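Local coordinates for protein rhamnosidase B (PDB 2OKX) that probably hydrolyses alpha-L-rhamnosides, releasing terminal rhamnose, as a family 78 alpha-L-rhamnosidase with an alpha-helical barrel, at residues R193-F197 and E595-R599; T530-E535 and R558-E562; S671-N675 and Q698-L702. One frame throughout, in Å; residues are numbered along the deposited sequence. Where two conformers were deposited one is given.

Contact 1: R193-F197 and E595-R599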
ATOM      1  N   ARG A 193      12.380  18.061  -0.710  1.00 22.79           N
ATOM      2  CA  ARG A 193      11.043  17.479  -0.594  1.00 22.91           C
ATOM      3  C   ARG A 193      10.088  18.333  -1.431  1.00 23.51           C
ATOM      4  O   ARG A 193      10.055  19.556  -1.274  1.00 24.28           O
ATOM      5  CB  ARG A 193      10.624  17.509   0.879  1.00 23.75           C
ATOM      6  CG  ARG A 193       9.278  16.879   1.185  1.00 23.18           C
ATOM      7  CD  ARG A 193       8.742  17.370   2.521  1.00 22.87           C
ATOM      8  NE  ARG A 193       7.490  16.705   2.870  1.00 22.19           N
ATOM      9  CZ  ARG A 193       7.411  15.579   3.574  1.00 21.23           C
ATOM     10  NH1 ARG A 193       8.514  14.988   4.018  1.00 21.06           N
ATOM     11  NH2 ARG A 193       6.227  15.033   3.816  1.00 18.53           N
ATOM     12  N   ASP A 194       9.315  17.708  -2.319  1.00 22.82           N
ATOM     13  CA  ASP A 194       8.402  18.471  -3.167  1.00 22.85           C
ATOM     14  C   ASP A 194       6.930  18.518  -2.738  1.00 23.09           C
ATOM     15  O   ASP A 194       6.037  18.691  -3.571  1.00 22.39           O
ATOM     16  CB  ASP A 194       8.508  17.999  -4.628  1.00 23.36           C
ATOM     17  CG  ASP A 194       8.360  16.494  -4.777  1.00 25.89           C
ATOM     18  OD1 ASP A 194       8.287  16.020  -5.930  1.00 25.64           O
ATOM     19  OD2 ASP A 194       8.319  15.785  -3.752  1.00 25.60           O
ATOM     20  N   ILE A 195       6.686  18.363  -1.439  1.00 22.19           N
ATOM     21  CA  ILE A 195       5.337  18.440  -0.877  1.00 21.82           C
ATOM     22  C   ILE A 195       5.454  18.868   0.579  1.00 22.94           C
ATOM     23  O   ILE A 195       6.511  18.728   1.190  1.00 22.99           O
ATOM     24  CB  ILE A 195       4.579  17.081  -0.880  1.00 20.76           C
ATOM     25  CG1 ILE A 195       5.450  15.990  -0.251  1.00 20.62           C
ATOM     26  CG2 ILE A 195       4.126  16.726  -2.278  1.00 19.73           C
ATOM     27  CD1 ILE A 195       4.659  14.779   0.221  1.00 20.81           C
ATOM     28  N   PRO A 196       4.371  19.412   1.151  1.00 23.30           N
ATOM     29  CA  PRO A 196       4.429  19.828   2.554  1.00 21.70           C
ATOM     30  C   PRO A 196       4.533  18.582   3.426  1.00 20.71           C
ATOM     31  O   PRO A 196       4.533  17.463   2.909  1.00 18.25           O
ATOM     32  CB  PRO A 196       3.111  20.577   2.745  1.00 23.61           C
ATOM     33  CG  PRO A 196       2.193  19.903   1.772  1.00 24.50           C
ATOM     34  CD  PRO A 196       3.068  19.744   0.551  1.00 22.03           C
ATOM     35  N   PHE A 197       4.621  18.768   4.739  1.00 20.02           N
ATOM     36  CA  PHE A 197       4.734  17.642   5.654  1.00 19.81           C
ATOM     37  C   PHE A 197       3.396  16.956   5.912  1.00 20.42           C
ATOM     38  O   PHE A 197       2.335  17.560   5.766  1.00 19.99           O
ATOM     39  CB  PHE A 197       5.352  18.101   6.979  1.00 21.39           C
ATOM     40  CG  PHE A 197       6.822  18.430   6.879  1.00 22.35           C
ATOM     41  CD1 PHE A 197       7.742  17.453   6.511  1.00 22.46           C
ATOM     42  CD2 PHE A 197       7.284  19.714   7.147  1.00 23.08           C
ATOM     43  CE1 PHE A 197       9.103  17.747   6.410  1.00 23.68           C
ATOM     44  CE2 PHE A 197       8.643  20.019   7.051  1.00 24.94           C
ATOM     45  CZ  PHE A 197       9.554  19.030   6.681  1.00 23.34           C
ATOM     46  N   GLU A 595      -0.152  19.650  -5.207  1.00 20.44           N
ATOM     47  CA  GLU A 595       1.263  19.314  -5.099  1.00 23.65           C
ATOM     48  C   GLU A 595       1.534  17.817  -5.048  1.00 22.77           C
ATOM     49  O   GLU A 595       2.492  17.343  -5.650  1.00 20.62           O
ATOM     50  CB  GLU A 595       1.897  20.014  -3.893  1.00 27.13           C
ATOM     51  CG  GLU A 595       1.982  21.528  -4.051  1.00 33.36           C
ATOM     52  CD  GLU A 595       2.906  22.179  -3.037  1.00 38.88           C
ATOM     53  OE1 GLU A 595       2.962  23.426  -2.999  1.00 44.67           O
ATOM     54  OE2 GLU A 595       3.584  21.449  -2.284  1.00 42.96           O
ATOM     55  N   ILE A 596       0.688  17.069  -4.346  1.00 20.03           N
ATOM     56  CA  ILE A 596       0.880  15.630  -4.264  1.00 19.53           C
ATOM     57  C   ILE A 596       0.714  15.004  -5.650  1.00 18.60           C
ATOM     58  O   ILE A 596       1.411  14.059  -6.002  1.00 19.51           O
ATOM     59  CB  ILE A 596      -0.121  14.986  -3.268  1.00 21.00           C
ATOM     60  CG1 ILE A 596       0.093  13.472  -3.215  1.00 19.75           C
ATOM     61  CG2 ILE A 596      -1.553  15.321  -3.672  1.00 21.34           C
ATOM     62  CD1 ILE A 596      -0.797  12.752  -2.200  1.00 19.06           C
ATOM     63  N   VAL A 597      -0.203  15.540  -6.446  1.00 19.89           N
ATOM     64  CA  VAL A 597      -0.423  15.003  -7.779  1.00 19.16           C
ATOM     65  C   VAL A 597       0.815  15.209  -8.655  1.00 21.02           C
ATOM     66  O   VAL A 597       1.296  14.265  -9.280  1.00 19.99           O
ATOM     67  CB  VAL A 597      -1.643  15.662  -8.463  1.00 19.61           C
ATOM     68  CG1 VAL A 597      -1.831  15.079  -9.847  1.00 18.30           C
ATOM     69  CG2 VAL A 597      -2.900  15.445  -7.613  1.00 19.21           C
ATOM     70  N   GLU A 598       1.338  16.431  -8.699  1.00 20.97           N
ATOM     71  CA  GLU A 598       2.517  16.676  -9.521  1.00 23.98           C
ATOM     72  C   GLU A 598       3.705  15.847  -9.041  1.00 23.25           C
ATOM     73  O   GLU A 598       4.461  15.309  -9.853  1.00 24.07           O
ATOM     74  CB  GLU A 598       2.901  18.159  -9.532  1.00 26.03           C
ATOM     75  CG  GLU A 598       4.097  18.414 -10.447  1.00 31.71           C
ATOM     76  CD  GLU A 598       4.420  19.877 -10.649  1.00 34.00           C
ATOM     77  OE1 GLU A 598       5.510  20.156 -11.189  1.00 36.82           O
ATOM     78  OE2 GLU A 598       3.596  20.742 -10.282  1.00 37.12           O
ATOM     79  N   ARG A 599       3.869  15.740  -7.726  1.00 22.83           N
ATOM     80  CA  ARG A 599       4.967  14.951  -7.172  1.00 22.57           C
ATOM     81  C   ARG A 599       4.903  13.529  -7.714  1.00 22.77           C
ATOM     82  O   ARG A 599       5.912  12.970  -8.128  1.00 24.67           O
ATOM     83  CB  ARG A 599       4.901  14.918  -5.638  1.00 22.39           C
ATOM     84  CG  ARG A 599       5.799  13.850  -5.012  1.00 22.17           C
ATOM     85  CD  ARG A 599       5.808  13.900  -3.489  1.00 20.62           C
ATOM     86  NE  ARG A 599       6.272  12.631  -2.929  1.00 22.93           N
ATOM     87  CZ  ARG A 599       7.511  12.159  -3.044  1.00 22.87           C
ATOM     88  NH1 ARG A 599       8.434  12.858  -3.697  1.00 21.24           N
ATOM     89  NH2 ARG A 599       7.814  10.969  -2.535  1.00 20.21           N
TER
HETATM   90  O   HOH W   1       4.903  18.611  -6.272  1.00 22.04           O
HETATM   91  O   HOH W   2       8.483  13.839  -7.375  1.00 24.89           O

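Contact 2: T530-E535 and R558-E562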
ATOM      1  N   THR A 530      -1.613  11.389   7.261  1.00 16.95           N
ATOM      2  CA  THR A 530      -1.931  11.450   5.839  1.00 16.72           C
ATOM      3  C   THR A 530      -1.395  12.746   5.255  1.00 16.07           C
ATOM      4  O   THR A 530      -0.868  13.596   5.971  1.00 16.38           O
ATOM      5  CB  THR A 530      -3.457  11.448   5.578  1.00 17.79           C
ATOM      6  OG1 THR A 530      -4.003  12.721   5.955  1.00 16.49           O
ATOM      7  CG2 THR A 530      -4.150  10.354   6.389  1.00 16.85           C
ATOM      8  N   TYR A 531      -1.535  12.892   3.944  1.00 17.65           N
ATOM      9  CA  TYR A 531      -1.121  14.112   3.280  1.00 17.40           C
ATOM     10  C   TYR A 531      -2.012  15.170   3.929  1.00 18.17           C
ATOM     11  O   TYR A 531      -3.136  14.869   4.326  1.00 17.43           O
ATOM     12  CB  TYR A 531      -1.404  14.009   1.778  1.00 17.73           C
ATOM     13  CG  TYR A 531      -0.897  15.185   0.978  1.00 19.71           C
ATOM     14  CD1 TYR A 531      -1.697  16.310   0.764  1.00 18.79           C
ATOM     15  CD2 TYR A 531       0.401  15.189   0.462  1.00 19.00           C
ATOM     16  CE1 TYR A 531      -1.217  17.407   0.054  1.00 20.39           C
ATOM     17  CE2 TYR A 531       0.895  16.281  -0.242  1.00 20.08           C
ATOM     18  CZ  TYR A 531       0.082  17.385  -0.444  1.00 21.39           C
ATOM     19  OH  TYR A 531       0.567  18.460  -1.153  1.00 22.01           O
ATOM     20  N   PRO A 532      -1.521  16.413   4.067  1.00 16.36           N
ATOM     21  CA  PRO A 532      -2.336  17.462   4.687  1.00 18.54           C
ATOM     22  C   PRO A 532      -3.556  17.854   3.858  1.00 20.76           C
ATOM     23  O   PRO A 532      -3.453  18.637   2.918  1.00 22.01           O
ATOM     24  CB  PRO A 532      -1.347  18.614   4.860  1.00 18.25           C
ATOM     25  CG  PRO A 532      -0.426  18.434   3.689  1.00 16.03           C
ATOM     26  CD  PRO A 532      -0.198  16.937   3.677  1.00 16.38           C
ATOM     27  N   VAL A 533      -4.711  17.298   4.212  1.00 20.56           N
ATOM     28  CA  VAL A 533      -5.948  17.603   3.506  1.00 20.74           C
ATOM     29  C   VAL A 533      -7.002  18.134   4.467  1.00 20.87           C
ATOM     30  O   VAL A 533      -7.116  17.666   5.603  1.00 22.27           O
ATOM     31  CB  VAL A 533      -6.537  16.349   2.806  1.00 20.92           C
ATOM     32  CG1 VAL A 533      -5.621  15.890   1.689  1.00 21.01           C
ATOM     33  CG2 VAL A 533      -6.741  15.231   3.829  1.00 20.61           C
ATOM     34  N   ALA A 534      -7.759  19.124   4.011  1.00 19.25           N
ATOM     35  CA  ALA A 534      -8.836  19.695   4.803  1.00 19.50           C
ATOM     36  C   ALA A 534     -10.108  19.355   4.029  1.00 17.90           C
ATOM     37  O   ALA A 534     -10.071  19.190   2.813  1.00 15.64           O
ATOM     38  CB  ALA A 534      -8.670  21.208   4.936  1.00 20.01           C
ATOM     39  N   GLU A 535     -11.230  19.239   4.729  1.00 17.19           N
ATOM     40  CA  GLU A 535     -12.479  18.884   4.073  1.00 15.95           C
ATOM     41  C   GLU A 535     -13.097  20.067   3.345  1.00 16.76           C
ATOM     42  O   GLU A 535     -14.228  20.469   3.621  1.00 16.62           O
ATOM     43  CB  GLU A 535     -13.435  18.280   5.111  1.00 17.03           C
ATOM     44  CG  GLU A 535     -12.880  16.960   5.661  1.00 15.16           C
ATOM     45  CD  GLU A 535     -13.812  16.225   6.619  1.00 17.93           C
ATOM     46  OE1 GLU A 535     -13.508  15.060   6.932  1.00 20.14           O
ATOM     47  OE2 GLU A 535     -14.825  16.794   7.067  1.00 16.87           O
ATOM     48  N   ARG A 558      -8.582   9.990   1.541  1.00 15.42           N
ATOM     49  CA  ARG A 558      -7.735  10.558   2.582  1.00 17.14           C
ATOM     50  C   ARG A 558      -6.667   9.551   3.018  1.00 17.81           C
ATOM     51  O   ARG A 558      -5.479   9.871   3.057  1.00 19.32           O
ATOM     52  CB  ARG A 558      -8.608  10.965   3.774  0.53 18.26           C
ATOM     53  CG  ARG A 558      -7.888  11.590   4.957  0.53 18.40           C
ATOM     54  CD  ARG A 558      -8.901  12.358   5.801  0.53 18.23           C
ATOM     55  NE  ARG A 558     -10.131  11.589   5.993  0.53 19.79           N
ATOM     56  CZ  ARG A 558     -11.330  12.130   6.195  0.53 17.83           C
ATOM     57  NH1 ARG A 558     -11.463  13.450   6.230  0.53 19.00           N
ATOM     58  NH2 ARG A 558     -12.396  11.355   6.350  0.53 14.47           N
ATOM     59  N   LEU A 559      -7.094   8.331   3.336  1.00 16.91           N
ATOM     60  CA  LEU A 559      -6.167   7.303   3.801  1.00 17.20           C
ATOM     61  C   LEU A 559      -5.193   6.801   2.742  1.00 18.12           C
ATOM     62  O   LEU A 559      -4.171   6.191   3.070  1.00 18.34           O
ATOM     63  CB  LEU A 559      -6.941   6.116   4.384  1.00 17.51           C
ATOM     64  CG  LEU A 559      -7.862   6.384   5.575  1.00 15.93           C
ATOM     65  CD1 LEU A 559      -8.385   5.047   6.075  1.00 15.49           C
ATOM     66  CD2 LEU A 559      -7.114   7.117   6.693  1.00 16.09           C
ATOM     67  N   CYS A 560      -5.509   7.045   1.476  1.00 16.26           N
ATOM     68  CA  CYS A 560      -4.642   6.622   0.388  1.00 17.66           C
ATOM     69  C   CYS A 560      -3.796   7.779  -0.122  1.00 18.07           C
ATOM     70  O   CYS A 560      -3.300   7.748  -1.247  1.00 17.77           O
ATOM     71  CB  CYS A 560      -5.461   6.031  -0.757  1.00 16.66           C
ATOM     72  SG  CYS A 560      -6.183   4.429  -0.345  1.00 18.79           S
ATOM     73  N   MET A 561      -3.653   8.804   0.713  1.00 18.45           N
ATOM     74  CA  MET A 561      -2.834   9.960   0.378  1.00 18.56           C
ATOM     75  C   MET A 561      -1.765  10.103   1.459  1.00 19.78           C
ATOM     76  O   MET A 561      -2.039  10.595   2.555  1.00 19.29           O
ATOM     77  CB  MET A 561      -3.688  11.235   0.301  1.00 19.49           C
ATOM     78  CG  MET A 561      -4.559  11.326  -0.949  1.00 18.61           C
ATOM     79  SD  MET A 561      -5.702  12.737  -0.969  1.00 20.39           S
ATOM     80  CE  MET A 561      -4.597  14.087  -1.408  1.00 18.34           C
ATOM     81  N   GLU A 562      -0.560   9.628   1.153  1.00 20.30           N
ATOM     82  CA  GLU A 562       0.575   9.717   2.072  1.00 20.03           C
ATOM     83  C   GLU A 562       1.497  10.746   1.425  1.00 21.12           C
ATOM     84  O   GLU A 562       1.034  11.800   0.996  1.00 22.11           O
ATOM     85  CB  GLU A 562       1.287   8.361   2.176  1.00 20.25           C
ATOM     86  CG  GLU A 562       0.389   7.217   2.649  1.00 20.60           C
ATOM     87  CD  GLU A 562       1.139   5.909   2.847  1.00 23.04           C
ATOM     88  OE1 GLU A 562       0.480   4.902   3.182  1.00 19.24           O
ATOM     89  OE2 GLU A 562       2.380   5.881   2.669  1.00 19.62           O
TER
HETATM   90  O   HOH W   3      -9.486  16.092   6.604  1.00 31.97           O
HETATM   91  O   HOH W   4     -14.475  12.806   7.832  1.00 38.02           O

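Contact 3: S671-N675 and Q698-L702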
ATOM      1  N   SER A 671       0.424  -6.759 -38.070  1.00 48.59           N
ATOM      2  CA  SER A 671      -1.026  -6.669 -37.966  1.00 46.56           C
ATOM      3  C   SER A 671      -1.469  -5.221 -37.777  1.00 44.77           C
ATOM      4  O   SER A 671      -2.624  -4.882 -38.027  1.00 44.12           O
ATOM      5  CB  SER A 671      -1.518  -7.503 -36.782  1.00 47.34           C
ATOM      6  OG  SER A 671      -1.029  -6.970 -35.562  1.00 47.98           O
ATOM      7  N   GLY A 672      -0.543  -4.375 -37.338  1.00 43.68           N
ATOM      8  CA  GLY A 672      -0.862  -2.978 -37.106  1.00 42.11           C
ATOM      9  C   GLY A 672      -1.521  -2.804 -35.749  1.00 40.83           C
ATOM     10  O   GLY A 672      -2.182  -1.799 -35.489  1.00 39.20           O
ATOM     11  N   LEU A 673      -1.338  -3.798 -34.884  1.00 39.23           N
ATOM     12  CA  LEU A 673      -1.910  -3.780 -33.542  1.00 38.55           C
ATOM     13  C   LEU A 673      -0.823  -3.927 -32.486  1.00 39.20           C
ATOM     14  O   LEU A 673       0.254  -4.467 -32.754  1.00 38.31           O
ATOM     15  CB  LEU A 673      -2.924  -4.919 -33.383  1.00 37.20           C
ATOM     16  CG  LEU A 673      -4.145  -4.897 -34.309  1.00 39.34           C
ATOM     17  CD1 LEU A 673      -4.908  -6.206 -34.189  1.00 39.23           C
ATOM     18  CD2 LEU A 673      -5.039  -3.716 -33.952  1.00 39.96           C
ATOM     19  N   LEU A 674      -1.110  -3.444 -31.281  1.00 38.19           N
ATOM     20  CA  LEU A 674      -0.157  -3.537 -30.184  1.00 37.15           C
ATOM     21  C   LEU A 674      -0.038  -4.994 -29.754  1.00 37.40           C
ATOM     22  O   LEU A 674      -1.011  -5.596 -29.299  1.00 37.31           O
ATOM     23  CB  LEU A 674      -0.623  -2.683 -29.000  1.00 35.89           C
ATOM     24  CG  LEU A 674       0.305  -2.662 -27.783  1.00 34.41           C
ATOM     25  CD1 LEU A 674       1.640  -2.054 -28.173  1.00 31.57           C
ATOM     26  CD2 LEU A 674      -0.341  -1.865 -26.651  1.00 33.73           C
ATOM     27  N   ASN A 675       1.154  -5.562 -29.909  1.00 38.36           N
ATOM     28  CA  ASN A 675       1.388  -6.951 -29.529  1.00 39.23           C
ATOM     29  C   ASN A 675       2.510  -6.970 -28.501  1.00 38.49           C
ATOM     30  O   ASN A 675       3.633  -6.562 -28.797  1.00 36.26           O
ATOM     31  CB  ASN A 675       1.798  -7.776 -30.752  1.00 41.17           C
ATOM     32  CG  ASN A 675       1.676  -9.267 -30.512  1.00 42.84           C
ATOM     33  OD1 ASN A 675       1.954  -9.753 -29.416  1.00 43.52           O
ATOM     34  ND2 ASN A 675       1.266 -10.003 -31.541  1.00 42.78           N
ATOM     35  N   GLN A 698      -5.998  -2.596 -23.977  1.00 27.89           N
ATOM     36  CA  GLN A 698      -4.826  -1.721 -24.000  1.00 28.20           C
ATOM     37  C   GLN A 698      -4.549  -1.155 -25.391  1.00 28.74           C
ATOM     38  O   GLN A 698      -3.876  -0.136 -25.535  1.00 27.72           O
ATOM     39  CB  GLN A 698      -3.581  -2.426 -23.445  1.00 29.33           C
ATOM     40  CG  GLN A 698      -3.299  -3.822 -23.976  1.00 30.28           C
ATOM     41  CD  GLN A 698      -2.088  -4.443 -23.295  1.00 32.43           C
ATOM     42  OE1 GLN A 698      -1.951  -4.373 -22.074  1.00 33.39           O
ATOM     43  NE2 GLN A 698      -1.208  -5.056 -24.079  1.00 31.90           N
ATOM     44  N   ASN A 699      -5.071  -1.812 -26.419  1.00 30.26           N
ATOM     45  CA  ASN A 699      -4.897  -1.311 -27.777  1.00 30.57           C
ATOM     46  C   ASN A 699      -5.752  -0.050 -27.886  1.00 29.57           C
ATOM     47  O   ASN A 699      -5.333   0.958 -28.454  1.00 28.91           O
ATOM     48  CB  ASN A 699      -5.355  -2.360 -28.791  1.00 31.47           C
ATOM     49  CG  ASN A 699      -4.205  -3.194 -29.320  1.00 33.21           C
ATOM     50  OD1 ASN A 699      -3.517  -2.793 -30.263  1.00 33.23           O
ATOM     51  ND2 ASN A 699      -3.976  -4.350 -28.705  1.00 28.98           N
ATOM     52  N   LEU A 700      -6.950  -0.120 -27.313  1.00 30.06           N
ATOM     53  CA  LEU A 700      -7.882   1.002 -27.320  1.00 29.60           C
ATOM     54  C   LEU A 700      -7.340   2.185 -26.518  1.00 30.30           C
ATOM     55  O   LEU A 700      -7.423   3.331 -26.956  1.00 29.68           O
ATOM     56  CB  LEU A 700      -9.229   0.556 -26.749  1.00 29.34           C
ATOM     57  CG  LEU A 700      -9.993  -0.503 -27.552  1.00 30.88           C
ATOM     58  CD1 LEU A 700     -11.124  -1.070 -26.715  1.00 28.52           C
ATOM     59  CD2 LEU A 700     -10.527   0.116 -28.846  1.00 30.09           C
ATOM     60  N   PHE A 701      -6.782   1.909 -25.340  1.00 29.21           N
ATOM     61  CA  PHE A 701      -6.238   2.975 -24.511  1.00 29.21           C
ATOM     62  C   PHE A 701      -4.998   3.612 -25.134  1.00 28.99           C
ATOM     63  O   PHE A 701      -4.695   4.774 -24.872  1.00 29.23           O
ATOM     64  CB  PHE A 701      -5.929   2.455 -23.101  1.00 29.64           C
ATOM     65  CG  PHE A 701      -7.106   2.515 -22.160  1.00 30.79           C
ATOM     66  CD1 PHE A 701      -7.451   1.417 -21.377  1.00 31.19           C
ATOM     67  CD2 PHE A 701      -7.863   3.680 -22.046  1.00 31.21           C
ATOM     68  CE1 PHE A 701      -8.529   1.472 -20.495  1.00 29.63           C
ATOM     69  CE2 PHE A 701      -8.946   3.747 -21.165  1.00 33.17           C
ATOM     70  CZ  PHE A 701      -9.279   2.639 -20.388  1.00 31.19           C
ATOM     71  N   LEU A 702      -4.278   2.862 -25.962  1.00 28.79           N
ATOM     72  CA  LEU A 702      -3.098   3.424 -26.611  1.00 28.79           C
ATOM     73  C   LEU A 702      -3.556   4.503 -27.591  1.00 29.12           C
ATOM     74  O   LEU A 702      -2.921   5.550 -27.725  1.00 28.04           O
ATOM     75  CB  LEU A 702      -2.315   2.340 -27.358  1.00 30.44           C
ATOM     76  CG  LEU A 702      -1.090   2.818 -28.152  1.00 30.29           C
ATOM     77  CD1 LEU A 702      -0.200   3.702 -27.291  1.00 31.12           C
ATOM     78  CD2 LEU A 702      -0.312   1.608 -28.649  1.00 29.50           C
TER
HETATM   79  O   HOH W   5      -1.392  -6.291 -26.491  1.00 31.97           O

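Contact 1: R193-F197 and E595-R599
Asp194 and Arg599 join a loop that follows strand 189-192 to helix 595-603, a helix of the six-hairpin glycosidase region, whose fold is an alpha/alpha barrel. The charged part is a one-armed salt bridge: Arg599 NH1 reaches Asp194 OD2 at 2.9 Å, on the syn lone pair. Carboxylate and guanidinium stand 79° apart, and the acid meets the arginine's edge with one oxygen, tilted 25° from the guanidinium plane, rather than pairing side by side. The rest of the guanidinium is held from elsewhere: NH2 bonds to Asp563 and to the carbonyl of Arg65, and Phe72 makes a cation-pi contact.

The apolar part lies along the arginine's shaft. With CG anti to the backbone N (chi1 166°) and the chain extended to NE, Arg599 runs out past Ile195, and Ile195 CG2 sits 3.5 Å from Arg599 CD. Separately, the carboxylate oxygen OE2 of Glu595 packs against the proline ring carbon CD of Pro196 at 3.3 Å.

Two waters complete the joint. One lies within hydrogen-bonding distance of both Asp194 O and Glu595 O. The other donates to Asp194 OD1 at 2.6 Å and to Arg599 O at 2.8 Å.

Contact 2: T530-E535 and R558-E562
Tyr531 and Met561 meet through their backbones first: the amide N of Tyr531 donates to Met561 O at 2.7 Å, fairly straight at 159°, with the donor well above the carbonyl plane. From there the tyrosine side chain can be followed outward. Its CB lies 3.9 Å from Met561 CB and closer, at 3.4 Å, to Glu562 O. The same carbonyl oxygen sits at the ring's edge, in its plane, 3.5 Å from CD2. Because CG is anti to the backbone N (chi1 -175°), the ring then heads away from 558-562, with Pro532 CD lying over one face, offset toward the rim. Farther out, CE2 packs on Ile596 of helix 595-603, and OH on Glu595 and Pro196.

This is where the linker after strand 520-528, which belongs to a beta sheet, passes the end of helix 544-559, an early helix of the alpha/alpha barrel. Cys560 is the first residue to leave helical geometry, and the chain beyond it turns so that Met561 O takes the amide of Tyr531 and Glu562 O packs at its ring edge. Thr530 folds back on its own segment, its OG1 donating to Tyr531 O, while its CG2 rests near Arg558 O.

Val533 splits its methyls between two partners. CG1 touches Met561 CE at 3.7 Å, the methionine being bent at its last torsion; CG2 lies 4.0 Å from Arg558 CG. Arg558 was modelled in two conformers. In the one described, its NH1 forms a salt bridge to Glu535 OE1 at 2.7 Å, the acid's oxygen lying in the guanidinium plane and using its anti lone pair. A water donating to that oxygen and accepting from Arg558 NH2 closes a small ring beside the ion pair; both features belong to this conformer and may not hold in the other.

Contact 3: S671-N675 and Q698-L702
Asn699 turns its side-chain amide to the backbone of Leu674 and bonds at both ends, the primary amide bridging the N-H and C=O of one residue. Its OD1 accepts from Leu674 N at 2.7 Å, and its ND2 donates to Leu674 O at 3.3 Å; each donor lies in the plane of the carbonyl it meets, on a lone pair. Reaching this position takes a first torsion of -96°, well off a staggered value. ND2 also bonds to Val695 O, so the amide's flip is settled by three partners.

The contact lies in the alpha/alpha barrel, where the loop after helix 647-665 runs against helix 696-715. Just upstream, Ser671 OG takes the amide of Leu673 in an ST turn. A leucine in place of Asn699 would probably cost the N of Leu674 its acceptor and leave its O, of the partners described, with the water alone.

Leu674 CB heads toward the helix, and Leu674 CD2 meets Leu702 CD2 at 4.0 Å, with Leu732 of helix 723-739 touching Leu702 as well. A water donates to Leu674 O at 2.9 Å and accepts from Gln698 NE2 at 2.7 Å.

Contacts 1 and 2 are neighbours, their centres 12 Å apart, and Tyr531 ties them together: its OH lies 3.3 Å from Pro196 CD and 3.4 Å from Glu595 CB, while its CE2 is 3.4 Å from Ile596 CB. Arg65 serves both, giving its carbonyl to Arg599 and its guanidinium to Glu562. Contact 1 brings a loop between strands 189-192 and 201-203 to the barrel, contact 2 the segment leading from strand 520-528 into it. A bound glycerol lies about 3 Å from the side chain of Asp194, and one equally near Arg558; each probably came from the crystallisation liquor. Contact 3 stands apart within the barrel, its nearest atoms about 18 Å from contact 1 and about 20 Å from contact 2.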